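Local coordinates for glycoside hydrolase family 5 (Aspergillus oryzae, PDB 6LA0), which is a secreted rutinosidase that hydrolyses beta-glycosidic bonds and is related to exo-1,3-beta-glucanases, which probably trim cell-wall glucan, at residues F266-T271 and Y280-S285; E273-R278 and W299-L304; G339-T342 and T348-D351; W353-F358 and G362-T367. All coordinates share one frame; numbering follows the deposited sequence.

Overall arrangement
From the N-terminal side, interaction 1 comes first: the loop after strand 257-265 reaches forward to the far end of helix 275-285. Interaction 2 crosses it, since 273-278 lies between the two segments of interaction 1 while its partner 299-304 lies beyond 280-285, and ties the start of that helix to strand 294-303. Interactions 3 and 4 follow in series, both beyond strand 329-332: 339-342 with 348-351 closes a short surface loop, and 353-358 with 362-367 finishes helix 355-360. Q302, on the strand of interaction 2, links to both, its OE1 lying 3.1 Å from Q349 NE2 and 2.9 Å from W353 NE1. Interactions 1 and 2 also touch, through N269 O and R278 NH2.

Interaction 1 (F266-T271 and Y280-S285); sequences FERNVT and YADAQS. With NAG (2-acetamido-2-deoxy-beta-D-glucopyranose), chain G.
R268 and D282 carry this contact alone, a salt bridge between backbones that stay far apart: their CA atoms are the nearest pair of the two segments, yet stand 12.4 Å apart. The arginine bends once at chi3 (72°), and its guanidinium meets the aspartate edge-on. The straightest bond runs from R268 NH2 to D282 OD2 at 2.8 Å, nearly in the guanidinium plane and on the syn lone pair of the oxygen. Two weak bonds accompany it, from R268 NH1 to D282 OD2 at 3.2 Å and from R268 NH2 to D282 OD1 at 3.3 Å. With the two planar groups turned 49° against each other, the pair is lopsided, OD2 taking both nitrogens. That oxygen is also hydrogen-bonded to Y265 OH, while R268 NH1 also donates to Y264 O, so the end of strand 257-265 fixes both partners. On the helix, S285 OG reaches back to D282 O at 3.1 Å. Next to the arginine, N269 centres an inverse gamma turn, and its backbone O accepts from R278 NH2. Its side chain, with CG anti to the backbone N, carries a sugar: ND2 is bonded to NAG C1 at 1.4 Å. N269, V270 and T271 thus form an N-X-T glycosylation sequon on a strand-to-helix loop of the family 5 TIM barrel, joined to the later turns of the following helix by the R268-D282 ion pair.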
loop_
_atom_site.group_PDB
_atom_site.type_symbol
_atom_site.label_atom_id
_atom_site.label_comp_id
_atom_site.label_asym_id
_atom_site.label_seq_id
_atom_site.Cartn_x
_atom_site.Cartn_y
_atom_site.Cartn_z
ATOM N N PHE A 266 2.099 -9.004 -13.581
ATOM C CA PHE A 266 2.296 -10.450 -13.482
ATOM C C PHE A 266 1.137 -11.262 -14.062
ATOM O O PHE A 266 1.292 -12.475 -14.252
ATOM C CB PHE A 266 2.555 -10.854 -12.021
ATOM C CG PHE A 266 1.476 -10.418 -11.065
ATOM C CD1 PHE A 266 0.411 -11.258 -10.768
ATOM C CD2 PHE A 266 1.537 -9.171 -10.457
ATOM C CE1 PHE A 266 -0.588 -10.860 -9.870
ATOM C CE2 PHE A 266 0.531 -8.758 -9.554
ATOM C CZ PHE A 266 -0.530 -9.609 -9.266
ATOM N N GLU A 267 -0.009 -10.648 -14.364
ATOM C CA GLU A 267 -1.066 -11.355 -15.084
ATOM C C GLU A 267 -1.395 -10.704 -16.428
ATOM O O GLU A 267 -2.460 -10.966 -17.001
ATOM C CB GLU A 267 -2.326 -11.481 -14.224
ATOM C CG GLU A 267 -2.534 -10.362 -13.217
ATOM C CD GLU A 267 -3.584 -10.704 -12.171
ATOM O OE1 GLU A 267 -4.039 -9.786 -11.443
ATOM O OE2 GLU A 267 -3.946 -11.899 -12.070
ATOM N N ARG A 268 -0.499 -9.881 -16.966
ATOM C CA ARG A 268 -0.683 -9.287 -18.281
ATOM C C ARG A 268 0.299 -9.865 -19.293
ATOM O O ARG A 268 1.450 -10.176 -18.955
ATOM C CB ARG A 268 -0.532 -7.771 -18.210
ATOM C CG ARG A 268 -1.777 -7.102 -17.654
ATOM C CD ARG A 268 -1.448 -5.769 -17.015
ATOM N NE ARG A 268 -1.121 -4.762 -18.014
ATOM C CZ ARG A 268 -0.632 -3.561 -17.725
ATOM N NH1 ARG A 268 -0.412 -3.204 -16.457
ATOM N NH2 ARG A 268 -0.368 -2.721 -18.707
ATOM N N ASN A 269 -0.156 -9.986 -20.542
ATOM C CA ASN A 269 0.652 -10.556 -21.617
ATOM C C ASN A 269 1.762 -9.597 -22.025
ATOM O O ASN A 269 1.619 -8.822 -22.976
ATOM C CB ASN A 269 -0.222 -10.914 -22.822
ATOM C CG ASN A 269 0.508 -11.780 -23.847
ATOM O OD1 ASN A 269 1.739 -11.885 -23.831
ATOM N ND2 ASN A 269 -0.253 -12.405 -24.747
ATOM N N VAL A 270 2.888 -9.692 -21.327
ATOM C CA VAL A 270 4.042 -8.823 -21.507
ATOM C C VAL A 270 5.258 -9.617 -21.046
ATOM O O VAL A 270 5.133 -10.557 -20.255
ATOM C CB VAL A 270 3.854 -7.489 -20.728
ATOM C CG1 VAL A 270 3.713 -7.737 -19.224
ATOM C CG2 VAL A 270 4.970 -6.488 -21.023
ATOM N N THR A 271 6.431 -9.266 -21.568
ATOM C CA THR A 271 7.682 -9.941 -21.245
ATOM C C THR A 271 8.651 -8.944 -20.632
ATOM O O THR A 271 8.465 -7.726 -20.729
ATOM C CB THR A 271 8.334 -10.572 -22.486
ATOM O OG1 THR A 271 8.671 -9.544 -23.425
ATOM C CG2 THR A 271 7.388 -11.557 -23.150
ATOM N N TYR A 280 5.888 2.869 -19.620
ATOM C CA TYR A 280 5.744 4.259 -20.025
ATOM C C TYR A 280 4.321 4.545 -20.488
ATOM O O TYR A 280 3.762 5.601 -20.171
ATOM C CB TYR A 280 6.753 4.599 -21.118
ATOM C CG TYR A 280 8.152 4.875 -20.603
ATOM C CD1 TYR A 280 8.526 6.145 -20.190
ATOM C CD2 TYR A 280 9.099 3.868 -20.544
ATOM C CE1 TYR A 280 9.814 6.403 -19.721
ATOM C CE2 TYR A 280 10.387 4.113 -20.076
ATOM C CZ TYR A 280 10.733 5.380 -19.659
ATOM O OH TYR A 280 12.018 5.622 -19.209
ATOM N N ALA A 281 3.716 3.610 -21.227
ATOM C CA ALA A 281 2.332 3.781 -21.662
ATOM C C ALA A 281 1.401 3.916 -20.467
ATOM O O ALA A 281 0.528 4.799 -20.441
ATOM C CB ALA A 281 1.903 2.603 -22.536
ATOM N N ASP A 282 1.574 3.044 -19.466
ATOM C CA ASP A 282 0.675 3.024 -18.309
ATOM C C ASP A 282 0.796 4.303 -17.493
ATOM O O ASP A 282 -0.213 4.859 -17.035
ATOM C CB ASP A 282 0.980 1.810 -17.427
ATOM C CG ASP A 282 0.462 0.506 -18.017
ATOM O OD1 ASP A 282 -0.453 0.546 -18.872
ATOM O OD2 ASP A 282 0.977 -0.562 -17.634
ATOM N N ALA A 283 2.028 4.761 -17.263
ATOM C CA ALA A 283 2.229 5.987 -16.506
ATOM C C ALA A 283 1.612 7.176 -17.234
ATOM O O ALA A 283 1.018 8.064 -16.605
ATOM C CB ALA A 283 3.722 6.206 -16.262
ATOM N N GLN A 284 1.719 7.195 -18.571
ATOM C CA GLN A 284 1.100 8.262 -19.352
ATOM C C GLN A 284 -0.419 8.231 -19.226
ATOM O O GLN A 284 -1.050 9.272 -19.026
ATOM C CB GLN A 284 1.508 8.155 -20.826
ATOM C CG GLN A 284 0.903 9.249 -21.711
ATOM C CD GLN A 284 1.452 9.233 -23.137
ATOM O OE1 GLN A 284 2.530 8.693 -23.397
ATOM N NE2 GLN A 284 0.705 9.822 -24.062
ATOM N N SER A 285 -1.028 7.051 -19.343
ATOM C CA SER A 285 -2.483 6.988 -19.309
ATOM C C SER A 285 -3.053 7.195 -17.906
ATOM O O SER A 285 -4.228 7.548 -17.779
ATOM C CB SER A 285 -2.960 5.652 -19.861
ATOM O OG SER A 285 -2.555 4.606 -19.015
HETATM C C1 NAG G . 0.339 -13.228 -25.778
HETATM C C2 NAG G . -0.626 -14.259 -26.377
HETATM C C3 NAG G . 0.060 -15.035 -27.500
HETATM C C4 NAG G . 0.644 -14.080 -28.532
HETATM C C5 NAG G . 1.561 -13.068 -27.856
HETATM C C6 NAG G . 2.072 -12.012 -28.806
HETATM C C7 NAG G . -2.390 -15.596 -25.316
HETATM C C8 NAG G . -2.733 -16.539 -24.200
HETATM N N2 NAG G . -1.123 -15.169 -25.357
HETATM O O3 NAG G . -0.877 -15.913 -28.118
HETATM O O4 NAG G . 1.390 -14.795 -29.514
HETATM O O5 NAG G . 0.846 -12.375 -26.824
HETATM O O6 NAG G . 1.987 -10.718 -28.223
HETATM O O7 NAG G . -3.220 -15.238 -26.141
#

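Interaction 2 (E273-R278 and W299-L304); sequences ETLPAR and WAIQTL
In the beta-alpha-beta unit made of strand 257-265, helix 275-285 and strand 294-303, L275 packs from the first turn of the helix onto I301 and T303 near the end of the last strand. Its CG stands anti to the backbone N (chi1 -179°), which sends both methyls across to the strand. L275 CD2 lies 3.6 Å from I301 O and 4.1 Å from I301 CB, against the backbone of that residue more than its side chain. The forked end of the leucine then straddles one methyl: T303 CG2 is 4.0 Å from L275 CD1 and 4.0 Å from L275 CD2. The threonine presents this methyl because its OG1 turns elsewhere and hydrogen-bonds Y305 O. I301 offers only its root, since its CG1 branch leads off towards F358. L275 also touches Y265, so the same leucine meets both strands of the unit. All three touching residues are buried, and the link is purely apolar apart from the carbonyl of I301; the nearest CA atoms, those of L275 and T303, are 7.6 Å apart. Such packing of a helix start on its flanking parallel strands belongs to the beta-alpha-beta crossover of a TIM barrel.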
loop_
_atom_site.group_PDB
_atom_site.type_symbol
_atom_site.label_atom_id
_atom_site.label_comp_id
_atom_site.label_asym_id
_atom_site.label_seq_id
_atom_site.Cartn_x
_atom_site.Cartn_y
_atom_site.Cartn_z
ATOM N N GLU A 273 11.470 -8.263 -21.788
ATOM C CA GLU A 273 11.987 -7.516 -22.932
ATOM C C GLU A 273 11.140 -6.292 -23.234
ATOM O O GLU A 273 11.657 -5.167 -23.282
ATOM C CB GLU A 273 12.033 -8.428 -24.146
ATOM C CG GLU A 273 12.836 -7.758 -25.272
ATOM C CD GLU A 273 12.078 -7.412 -26.562
ATOM O OE1 GLU A 273 11.358 -8.276 -27.108
ATOM O OE2 GLU A 273 12.369 -6.327 -27.107
ATOM N N THR A 274 9.824 -6.477 -23.305
ATOM C CA THR A 274 8.901 -5.441 -23.761
ATOM C C THR A 274 8.296 -4.645 -22.620
ATOM O O THR A 274 7.453 -3.769 -22.859
ATOM C CB THR A 274 7.791 -6.077 -24.597
ATOM O OG1 THR A 274 7.148 -7.093 -23.827
ATOM C CG2 THR A 274 8.380 -6.708 -25.891
ATOM N N LEU A 275 8.707 -4.936 -21.384
ATOM C CA LEU A 275 8.095 -4.261 -20.248
ATOM C C LEU A 275 8.258 -2.745 -20.266
ATOM O O LEU A 275 7.285 -2.060 -19.911
ATOM C CB LEU A 275 8.634 -4.834 -18.932
ATOM C CG LEU A 275 8.042 -4.197 -17.680
ATOM C CD1 LEU A 275 6.514 -4.364 -17.626
ATOM C CD2 LEU A 275 8.722 -4.810 -16.463
ATOM N N PRO A 276 9.410 -2.155 -20.637
ATOM C CA PRO A 276 9.517 -0.684 -20.525
ATOM C C PRO A 276 8.473 0.073 -21.324
ATOM O O PRO A 276 7.913 1.058 -20.820
ATOM C CB PRO A 276 10.936 -0.394 -21.037
ATOM C CG PRO A 276 11.692 -1.674 -20.779
ATOM C CD PRO A 276 10.697 -2.756 -21.056
ATOM N N ALA A 277 8.202 -0.348 -22.562
ATOM C CA ALA A 277 7.139 0.287 -23.339
ATOM C C ALA A 277 5.829 0.308 -22.556
ATOM O O ALA A 277 5.121 1.321 -22.542
ATOM C CB ALA A 277 6.961 -0.435 -24.680
ATOM N N ARG A 278 5.508 -0.793 -21.872
ATOM C CA ARG A 278 4.261 -0.847 -21.110
ATOM C C ARG A 278 4.308 0.067 -19.895
ATOM O O ARG A 278 3.303 0.709 -19.557
ATOM C CB ARG A 278 3.960 -2.278 -20.667
ATOM C CG ARG A 278 2.477 -2.625 -20.731
ATOM C CD ARG A 278 1.972 -2.565 -22.177
ATOM N NE ARG A 278 2.476 -3.667 -22.993
ATOM C CZ ARG A 278 1.903 -4.867 -23.083
ATOM N NH1 ARG A 278 0.801 -5.139 -22.390
ATOM N NH2 ARG A 278 2.437 -5.803 -23.867
ATOM N N TRP A 299 3.740 -0.946 -7.303
ATOM C CA TRP A 299 4.098 -1.514 -8.600
ATOM C C TRP A 299 5.222 -2.532 -8.384
ATOM O O TRP A 299 5.852 -2.571 -7.324
ATOM C CB TRP A 299 4.508 -0.427 -9.598
ATOM C CG TRP A 299 5.809 0.254 -9.256
ATOM C CD1 TRP A 299 6.044 1.106 -8.220
ATOM C CD2 TRP A 299 7.051 0.134 -9.967
ATOM N NE1 TRP A 299 7.353 1.527 -8.234
ATOM C CE2 TRP A 299 7.994 0.940 -9.298
ATOM C CE3 TRP A 299 7.456 -0.583 -11.102
ATOM C CZ2 TRP A 299 9.324 1.052 -9.727
ATOM C CZ3 TRP A 299 8.779 -0.472 -11.527
ATOM C CH2 TRP A 299 9.692 0.342 -10.846
ATOM N N ALA A 300 5.470 -3.352 -9.414
ATOM C CA ALA A 300 6.557 -4.339 -9.409
ATOM C C ALA A 300 6.827 -4.794 -10.841
ATOM O O ALA A 300 5.986 -4.618 -11.726
ATOM C CB ALA A 300 6.233 -5.545 -8.524
ATOM N N ILE A 301 7.987 -5.435 -11.051
ATOM C CA ILE A 301 8.472 -5.707 -12.409
ATOM C C ILE A 301 8.238 -7.143 -12.881
ATOM O O ILE A 301 8.650 -7.469 -14.002
ATOM C CB ILE A 301 9.973 -5.372 -12.580
ATOM C CG1 ILE A 301 10.847 -6.226 -11.645
ATOM C CG2 ILE A 301 10.212 -3.868 -12.413
ATOM C CD1 ILE A 301 12.299 -6.388 -12.105
ATOM N N GLN A 302 7.604 -8.011 -12.095
ATOM C CA GLN A 302 7.367 -9.361 -12.607
ATOM C C GLN A 302 6.329 -9.311 -13.713
ATOM O O GLN A 302 5.286 -8.672 -13.562
ATOM C CB GLN A 302 6.890 -10.324 -11.520
ATOM C CG GLN A 302 6.738 -11.737 -12.077
ATOM C CD GLN A 302 5.808 -12.633 -11.296
ATOM O OE1 GLN A 302 5.652 -12.502 -10.070
ATOM N NE2 GLN A 302 5.179 -13.569 -12.001
ATOM N N THR A 303 6.614 -9.980 -14.832
ATOM C CA THR A 303 5.676 -10.051 -15.942
ATOM C C THR A 303 5.078 -11.449 -15.994
ATOM O O THR A 303 5.589 -12.386 -15.376
ATOM C CB THR A 303 6.363 -9.698 -17.267
ATOM O OG1 THR A 303 7.446 -10.612 -17.496
ATOM C CG2 THR A 303 6.914 -8.279 -17.200
ATOM N N LEU A 304 3.964 -11.589 -16.709
ATOM C CA LEU A 304 3.366 -12.914 -16.796
ATOM C C LEU A 304 4.297 -13.892 -17.508
ATOM O O LEU A 304 4.456 -15.036 -17.061
ATOM C CB LEU A 304 2.011 -12.851 -17.492
ATOM C CG LEU A 304 1.304 -14.189 -17.702
ATOM C CD1 LEU A 304 1.049 -14.877 -16.364
ATOM C CD2 LEU A 304 0.003 -13.976 -18.452
#

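Interaction 3 (G339-T342 and T348-D351); sequences GNAT and TQAD. With NAG (2-acetamido-2-deoxy-beta-D-glucopyranose), chain F.
A341 O accepts from Q349 N at 2.9 Å, with an N-H...O angle of 157° and the donor nearly on the extended C=O line, while T342 and T348 form a single beta bridge with CA atoms 4.2 Å apart. T348 lies against the carbonyls of N340 and A341: its CB is 3.2 Å from A341 O, and its CG2 faces N340 O at 3.7 Å. Its hydroxyl, held between the backbone N and the carbonyl carbon (chi1 75°), instead serves its own segment, OG1 accepting from A350 N at 3.2 Å in an ST turn. T348 N in turn donates to D351 OD2 along an almost straight bond, using the anti lone pair of that oxygen. At the other end of the contact, A350 CB presses on G339 O at 3.1 Å, a tight fit. Q349 runs alongside A341, its OE1 3.7 Å from A341 CB, and its NE2 continues to Q302 OE1. The CB of N340 leads away from 348-351; ND2 is bonded to NAG C1 at 1.4 Å, and OD1 is hydrogen-bonded to S36 OG. N340, A341 and T342 are the N-X-T sequon of a glycosylated surface loop, which the bridge closes between strand 329-332 and helix 355-360.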
loop_
_atom_site.group_PDB
_atom_site.type_symbol
_atom_site.label_atom_id
_atom_site.label_comp_id
_atom_site.label_asym_id
_atom_site.label_seq_id
_atom_site.Cartn_x
_atom_site.Cartn_y
_atom_site.Cartn_z
ATOM N N GLY A 339 9.172 -14.773 -0.737
ATOM C CA GLY A 339 8.320 -15.829 -1.271
ATOM C C GLY A 339 8.965 -16.544 -2.452
ATOM O O GLY A 339 9.610 -15.926 -3.303
ATOM N N ASN A 340 8.763 -17.868 -2.526
ATOM C CA ASN A 340 9.504 -18.696 -3.478
ATOM C C ASN A 340 8.630 -19.308 -4.568
ATOM O O ASN A 340 9.051 -20.278 -5.208
ATOM C CB ASN A 340 10.269 -19.809 -2.755
ATOM C CG ASN A 340 9.374 -20.694 -1.911
ATOM O OD1 ASN A 340 8.157 -20.548 -1.891
ATOM N ND2 ASN A 340 9.989 -21.639 -1.211
ATOM N N ALA A 341 7.427 -18.779 -4.790
ATOM C CA ALA A 341 6.609 -19.255 -5.902
ATOM C C ALA A 341 7.347 -19.057 -7.219
ATOM O O ALA A 341 7.989 -18.030 -7.441
ATOM C CB ALA A 341 5.276 -18.510 -5.933
ATOM N N THR A 342 7.264 -20.046 -8.099
ATOM C CA THR A 342 7.980 -19.911 -9.360
ATOM C C THR A 342 7.262 -18.914 -10.269
ATOM O O THR A 342 6.067 -18.630 -10.112
ATOM C CB THR A 342 8.125 -21.263 -10.067
ATOM O OG1 THR A 342 9.122 -21.158 -11.097
ATOM C CG2 THR A 342 6.810 -21.696 -10.700
ATOM N N THR A 348 12.229 -17.190 -9.232
ATOM C CA THR A 348 11.007 -17.178 -8.438
ATOM C C THR A 348 10.585 -15.729 -8.201
ATOM O O THR A 348 11.313 -14.791 -8.521
ATOM C CB THR A 348 11.204 -17.869 -7.079
ATOM O OG1 THR A 348 11.945 -16.989 -6.233
ATOM C CG2 THR A 348 11.978 -19.186 -7.217
ATOM N N GLN A 349 9.429 -15.537 -7.556
ATOM C CA GLN A 349 8.990 -14.170 -7.266
ATOM C C GLN A 349 10.017 -13.418 -6.424
ATOM O O GLN A 349 10.144 -12.193 -6.550
ATOM C CB GLN A 349 7.629 -14.178 -6.556
ATOM C CG GLN A 349 6.482 -14.722 -7.416
ATOM C CD GLN A 349 5.116 -14.400 -6.834
ATOM O OE1 GLN A 349 4.802 -14.804 -5.718
ATOM N NE2 GLN A 349 4.292 -13.670 -7.593
ATOM N N ALA A 350 10.784 -14.129 -5.584
ATOM C CA ALA A 350 11.729 -13.440 -4.709
ATOM C C ALA A 350 12.853 -12.771 -5.479
ATOM O O ALA A 350 13.511 -11.875 -4.934
ATOM C CB ALA A 350 12.321 -14.406 -3.679
ATOM N N ASP A 351 13.069 -13.154 -6.739
ATOM C CA ASP A 351 14.060 -12.489 -7.565
ATOM C C ASP A 351 13.542 -11.183 -8.172
ATOM O O ASP A 351 14.353 -10.374 -8.636
ATOM C CB ASP A 351 14.538 -13.459 -8.664
ATOM C CG ASP A 351 15.112 -14.777 -8.083
ATOM O OD1 ASP A 351 16.119 -14.690 -7.357
ATOM O OD2 ASP A 351 14.547 -15.874 -8.332
HETATM C C1 NAG F . 9.285 -22.519 -0.323
HETATM C C2 NAG F . 9.611 -24.002 -0.544
HETATM C C3 NAG F . 9.109 -24.849 0.628
HETATM C C4 NAG F . 9.581 -24.285 1.962
HETATM C C5 NAG F . 9.217 -22.808 2.060
HETATM C C6 NAG F . 9.768 -22.143 3.299
HETATM C C7 NAG F . 9.743 -24.714 -2.894
HETATM C C8 NAG F . 8.969 -25.196 -4.087
HETATM N N2 NAG F . 9.027 -24.474 -1.790
HETATM O O3 NAG F . 9.584 -26.182 0.472
HETATM O O4 NAG F . 8.966 -24.988 3.036
HETATM O O5 NAG F . 9.770 -22.105 0.941
HETATM O O6 NAG F . 11.189 -22.201 3.343
HETATM O O7 NAG F . 10.957 -24.544 -2.931
#

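Interaction 4 (W353-F358 and G362-T367); sequences WNFEYF and GYIDLT
Y363, just past the end of helix 355-360, can be traced atom by atom along the last residues of that helix. Its CB sits 3.4 Å from F358 O, and CG stays near the same carbonyl. The ring then runs past F358: Y363 CD2 is 3.6 Å from F358 CD1, and CE2 follows beside that same atom. At the tip, Y363 OH lies at the edge of the Y357 ring, 3.8 Å from Y357 CE1. The F358 and Y363 rings are near parallel, at 20°, but slid so far apart (centroids 5.9 Å) that they barely overlap. With CG anti to the carbonyl carbon (chi1 -60°), the tyrosine ring folds back over the helix and also touches R312 and E313 of helix 312-326. Behind it, I364 wedges its CG1 between F358 CB at 3.7 Å and F355 CZ at 3.8 Å, on the buried side of the turn. The backbone evidence agrees: Y363 N donates to F358 O at 2.9 Å and 152°, while G362 takes the positive phi that glycine tolerates well. Together with the inner bond from G362 N to I359 O, this six-to-one bond makes a Schellman motif with G362 as C-prime, backed by the apolar contact of F358 with Y363 across the helix C terminus.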
loop_
_atom_site.group_PDB
_atom_site.type_symbol
_atom_site.label_atom_id
_atom_site.label_comp_id
_atom_site.label_asym_id
_atom_site.label_seq_id
_atom_site.Cartn_x
_atom_site.Cartn_y
_atom_site.Cartn_z
ATOM N N TRP A 353 10.463 -9.269 -6.674
ATOM C CA TRP A 353 9.663 -8.446 -5.773
ATOM C C TRP A 353 10.450 -7.935 -4.578
ATOM O O TRP A 353 9.865 -7.311 -3.681
ATOM C CB TRP A 353 8.458 -9.233 -5.267
ATOM C CG TRP A 353 7.457 -9.618 -6.293
ATOM C CD1 TRP A 353 7.565 -10.607 -7.210
ATOM C CD2 TRP A 353 6.151 -9.045 -6.466
ATOM N NE1 TRP A 353 6.416 -10.686 -7.965
ATOM C CE2 TRP A 353 5.531 -9.732 -7.527
ATOM C CE3 TRP A 353 5.447 -8.016 -5.827
ATOM C CZ2 TRP A 353 4.242 -9.429 -7.965
ATOM C CZ3 TRP A 353 4.163 -7.714 -6.264
ATOM C CH2 TRP A 353 3.577 -8.417 -7.322
ATOM N N ASN A 354 11.750 -8.185 -4.541
ATOM C CA ASN A 354 12.587 -7.919 -3.377
ATOM C C ASN A 354 13.399 -6.673 -3.701
ATOM O O ASN A 354 14.385 -6.738 -4.435
ATOM C CB ASN A 354 13.453 -9.146 -3.086
ATOM C CG ASN A 354 14.335 -8.986 -1.863
ATOM O OD1 ASN A 354 13.994 -8.264 -0.924
ATOM N ND2 ASN A 354 15.481 -9.668 -1.868
ATOM N N PHE A 355 12.964 -5.519 -3.185
ATOM C CA PHE A 355 13.675 -4.280 -3.488
ATOM C C PHE A 355 15.075 -4.268 -2.882
ATOM O O PHE A 355 15.966 -3.591 -3.408
ATOM C CB PHE A 355 12.862 -3.066 -3.010
ATOM C CG PHE A 355 13.283 -1.774 -3.642
ATOM C CD1 PHE A 355 12.874 -1.449 -4.921
ATOM C CD2 PHE A 355 14.119 -0.898 -2.969
ATOM C CE1 PHE A 355 13.273 -0.257 -5.513
ATOM C CE2 PHE A 355 14.521 0.292 -3.549
ATOM C CZ PHE A 355 14.093 0.617 -4.821
ATOM N N GLU A 356 15.296 -5.010 -1.789
ATOM C CA GLU A 356 16.611 -5.012 -1.148
ATOM C C GLU A 356 17.697 -5.544 -2.081
ATOM O O GLU A 356 18.853 -5.109 -2.015
ATOM C CB GLU A 356 16.573 -5.847 0.136
ATOM C CG GLU A 356 17.923 -5.954 0.834
ATOM C CD GLU A 356 17.840 -6.675 2.168
ATOM O OE1 GLU A 356 17.109 -7.692 2.276
ATOM O OE2 GLU A 356 18.516 -6.216 3.111
ATOM N N TYR A 357 17.352 -6.516 -2.924
ATOM C CA TYR A 357 18.335 -7.061 -3.857
ATOM C C TYR A 357 18.784 -6.005 -4.864
ATOM O O TYR A 357 19.978 -5.917 -5.186
ATOM C CB TYR A 357 17.750 -8.286 -4.555
ATOM C CG TYR A 357 18.705 -8.938 -5.531
ATOM C CD1 TYR A 357 18.808 -8.482 -6.840
ATOM C CD2 TYR A 357 19.503 -10.006 -5.144
ATOM C CE1 TYR A 357 19.677 -9.061 -7.732
ATOM C CE2 TYR A 357 20.383 -10.604 -6.052
ATOM C CZ TYR A 357 20.461 -10.122 -7.336
ATOM O OH TYR A 357 21.330 -10.709 -8.247
ATOM N N PHE A 358 17.845 -5.190 -5.365
ATOM C CA PHE A 358 18.215 -4.106 -6.277
ATOM C C PHE A 358 19.204 -3.154 -5.613
ATOM O O PHE A 358 20.173 -2.708 -6.239
ATOM C CB PHE A 358 16.985 -3.306 -6.718
ATOM C CG PHE A 358 15.871 -4.126 -7.298
ATOM C CD1 PHE A 358 16.107 -5.356 -7.883
ATOM C CD2 PHE A 358 14.565 -3.636 -7.269
ATOM C CE1 PHE A 358 15.066 -6.095 -8.435
ATOM C CE2 PHE A 358 13.517 -4.369 -7.801
ATOM C CZ PHE A 358 13.768 -5.604 -8.383
ATOM N N GLY A 362 23.518 -2.710 -6.598
ATOM C CA GLY A 362 23.871 -1.449 -7.218
ATOM C C GLY A 362 22.921 -0.922 -8.267
ATOM O O GLY A 362 23.319 -0.071 -9.068
ATOM N N TYR A 363 21.674 -1.398 -8.300
ATOM C CA TYR A 363 20.733 -0.936 -9.312
ATOM C C TYR A 363 20.152 0.445 -9.010
ATOM O O TYR A 363 19.694 1.126 -9.939
ATOM C CB TYR A 363 19.562 -1.916 -9.450
ATOM C CG TYR A 363 19.887 -3.343 -9.853
ATOM C CD1 TYR A 363 21.190 -3.751 -10.145
ATOM C CD2 TYR A 363 18.875 -4.284 -9.954
ATOM C CE1 TYR A 363 21.459 -5.078 -10.521
ATOM C CE2 TYR A 363 19.134 -5.594 -10.327
ATOM C CZ TYR A 363 20.421 -5.988 -10.608
ATOM O OH TYR A 363 20.652 -7.304 -10.976
ATOM N N ILE A 364 20.146 0.871 -7.751
ATOM C CA ILE A 364 19.316 1.989 -7.302
ATOM C C ILE A 364 20.200 3.164 -6.899
ATOM O O ILE A 364 21.094 3.022 -6.053
ATOM C CB ILE A 364 18.398 1.593 -6.129
ATOM C CG1 ILE A 364 17.536 0.372 -6.489
ATOM C CG2 ILE A 364 17.529 2.789 -5.697
ATOM C CD1 ILE A 364 16.865 0.458 -7.853
ATOM N N ASP A 365 19.908 4.335 -7.466
ATOM C CA ASP A 365 20.456 5.613 -6.993
ATOM C C ASP A 365 19.353 6.652 -7.185
ATOM O O ASP A 365 19.248 7.285 -8.240
ATOM C CB ASP A 365 21.736 5.998 -7.726
ATOM C CG ASP A 365 22.162 7.433 -7.452
ATOM O OD1 ASP A 365 21.780 8.002 -6.405
ATOM O OD2 ASP A 365 22.885 7.999 -8.297
ATOM N N LEU A 366 18.522 6.823 -6.159
ATOM C CA LEU A 366 17.388 7.725 -6.316
ATOM C C LEU A 366 17.792 9.188 -6.281
ATOM O O LEU A 366 16.955 10.042 -6.595
ATOM C CB LEU A 366 16.336 7.446 -5.237
ATOM C CG LEU A 366 15.760 6.033 -5.349
ATOM C CD1 LEU A 366 14.773 5.769 -4.231
ATOM C CD2 LEU A 366 15.083 5.867 -6.706
ATOM N N THR A 367 19.038 9.502 -5.915
ATOM C CA THR A 367 19.470 10.893 -5.950
ATOM C C THR A 367 19.599 11.428 -7.368
ATOM O O THR A 367 19.739 12.644 -7.539
ATOM C CB THR A 367 20.801 11.069 -5.214
ATOM O OG1 THR A 367 21.866 10.531 -6.009
ATOM C CG2 THR A 367 20.762 10.366 -3.858
#